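Local coordinates for uncharacterized protein yqbN (Bacillus subtilis, PDB 3KLU) that is of unknown function but probably acts as a chaperone in the assembly of phage tails, at residues Ala23-Val28 with Ile45-Thr50. Sequence-based numbering, arbitrary orientation.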
# COMPACT_ATOMS: atom_id res chain seq x y z
N ALA A 23 10.27 -7.31 6.31
CA ALA A 23 9.74 -6.00 5.99
C ALA A 23 8.96 -5.34 7.12
O ALA A 23 8.17 -5.95 7.83
CB ALA A 23 8.86 -6.09 4.75
N GLU A 24 9.23 -4.06 7.24
CA GLU A 24 8.63 -3.16 8.19
C GLU A 24 7.23 -3.35 8.77
O GLU A 24 6.85 -4.37 9.33
CB GLU A 24 8.66 -1.78 7.57
CG GLU A 24 8.80 -1.77 6.02
CD GLU A 24 7.65 -2.47 5.30
OE1 GLU A 24 6.65 -2.77 5.97
OE2 GLU A 24 7.76 -2.72 4.07
N GLU A 25 6.53 -2.24 8.60
CA GLU A 25 5.18 -1.91 9.01
C GLU A 25 5.55 -0.52 9.48
O GLU A 25 5.87 -0.29 10.64
CB GLU A 25 4.65 -2.78 10.14
CG GLU A 25 3.70 -3.85 9.62
CD GLU A 25 2.39 -3.92 10.41
OE1 GLU A 25 2.18 -3.07 11.31
OE2 GLU A 25 1.57 -4.82 10.12
N VAL A 26 5.57 0.39 8.51
CA VAL A 26 5.94 1.78 8.67
C VAL A 26 4.71 2.69 8.80
O VAL A 26 3.82 2.67 7.94
CB VAL A 26 6.75 2.18 7.44
CG1 VAL A 26 7.05 3.65 7.43
CG2 VAL A 26 8.03 1.37 7.41
N GLU A 27 4.65 3.48 9.87
CA GLU A 27 3.53 4.40 10.08
C GLU A 27 3.88 5.73 9.44
O GLU A 27 4.97 6.24 9.61
CB GLU A 27 3.30 4.65 11.55
CG GLU A 27 2.37 3.71 12.24
CD GLU A 27 2.17 4.16 13.68
OE1 GLU A 27 1.30 3.59 14.39
OE2 GLU A 27 2.89 5.10 14.10
N VAL A 28 2.92 6.30 8.72
CA VAL A 28 3.13 7.55 8.01
C VAL A 28 1.86 8.37 8.06
O VAL A 28 0.79 7.89 7.65
CB VAL A 28 3.42 7.31 6.51
CG1 VAL A 28 3.69 8.63 5.83
CG2 VAL A 28 4.57 6.34 6.31
N ILE A 45 -0.56 2.90 8.00
CA ILE A 45 0.44 1.87 8.22
C ILE A 45 0.67 1.15 6.90
O ILE A 45 -0.28 0.57 6.29
CB ILE A 45 -0.04 0.86 9.22
CG1 ILE A 45 -0.26 1.54 10.55
CG2 ILE A 45 1.02 -0.25 9.39
CD1 ILE A 45 -0.82 0.58 11.60
N PHE A 46 1.92 1.22 6.44
CA PHE A 46 2.36 0.60 5.20
C PHE A 46 3.24 -0.60 5.52
O PHE A 46 3.82 -0.69 6.62
CB PHE A 46 3.17 1.57 4.34
CG PHE A 46 2.38 2.79 3.85
CD1 PHE A 46 2.12 3.86 4.70
CD2 PHE A 46 2.00 2.89 2.51
CE1 PHE A 46 1.50 5.02 4.22
CE2 PHE A 46 1.37 4.04 2.02
CZ PHE A 46 1.12 5.10 2.86
N LYS A 47 3.30 -1.53 4.57
CA LYS A 47 4.12 -2.73 4.67
C LYS A 47 4.24 -3.29 3.28
O LYS A 47 3.25 -3.72 2.70
CB LYS A 47 3.47 -3.77 5.56
CG LYS A 47 4.34 -5.01 5.76
CD LYS A 47 3.51 -6.13 6.40
CE LYS A 47 4.41 -7.15 7.03
NZ LYS A 47 5.34 -7.60 5.97
N ALA A 48 5.46 -3.26 2.74
CA ALA A 48 5.76 -3.77 1.40
C ALA A 48 5.13 -5.15 1.11
O ALA A 48 5.02 -6.03 1.98
CB ALA A 48 7.27 -3.86 1.19
N ILE A 49 4.70 -5.33 -0.12
CA ILE A 49 4.14 -6.61 -0.49
C ILE A 49 5.31 -7.40 -1.11
O ILE A 49 6.44 -6.92 -1.13
CB ILE A 49 2.97 -6.44 -1.47
CG1 ILE A 49 3.42 -5.67 -2.71
CG2 ILE A 49 1.87 -5.65 -0.76
CD1 ILE A 49 2.43 -5.69 -3.85
N THR A 50 5.05 -8.59 -1.62
CA THR A 50 6.12 -9.38 -2.16
C THR A 50 6.38 -9.09 -3.61
O THR A 50 5.56 -8.48 -4.34
CB THR A 50 5.80 -10.85 -2.01
OG1 THR A 50 4.68 -11.17 -2.84
CG2 THR A 50 5.41 -11.15 -0.54
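Val26 and Phe46 form an antiparallel hydrogen-bonded pair. Val26 N donates to Phe46 O at 2.8 Å with an N-H...O angle of 142°. In return, Phe46 N reaches Val26 O, also at 2.8 Å, in an almost straight bond (179°). The next pair, Glu27 with Ile45, is non-hydrogen-bonded. Phe46 O also receives a CA-H...O contact from Glu25 CA. Beyond this ladder the chains diverge, and Ala23 and Ala48 touch only loosely through their CB atoms. Here the Glu24 side chain bridges the two chains. Its OE2 accepts Ala48 N at 2.7 Å, met on the syn side and close to the carboxylate plane, though Glu24 is poorly ordered and the detail is approximate. A bend at chi2 brings the carboxylate back to the neighbouring chain.

The strands 26-28 and 44-46 are an edge and the centre of a three-stranded antiparallel sheet, completed by strand 90-92. Helix 120-133 covers the face that carries Val26 and Phe46. There Ile133 touches both, and the Phe46 ring meets Trp126 with the two planes inclined to each other. Val28 crosses Phe46 at about a right angle, its CB 3.8 Å from CE1. Val26 O lies at the ring edge, in plane, 3.8 Å from Phe46 CD1.

Glu27 and Ile45 lie on the opposite face. They run side by side in the same direction, with Glu27 CG 3.8 Å from Ile45 CG1. Ile45 CG2 touches Glu25 OE1 at 3.6 Å. The aliphatic part of Glu25 also crosses Lys47, CG against CD at 4.0 Å. Lys47 then bends at chi4, which sets NZ near Ala23. Asp22 makes a weak, long ion pair with this ammonium.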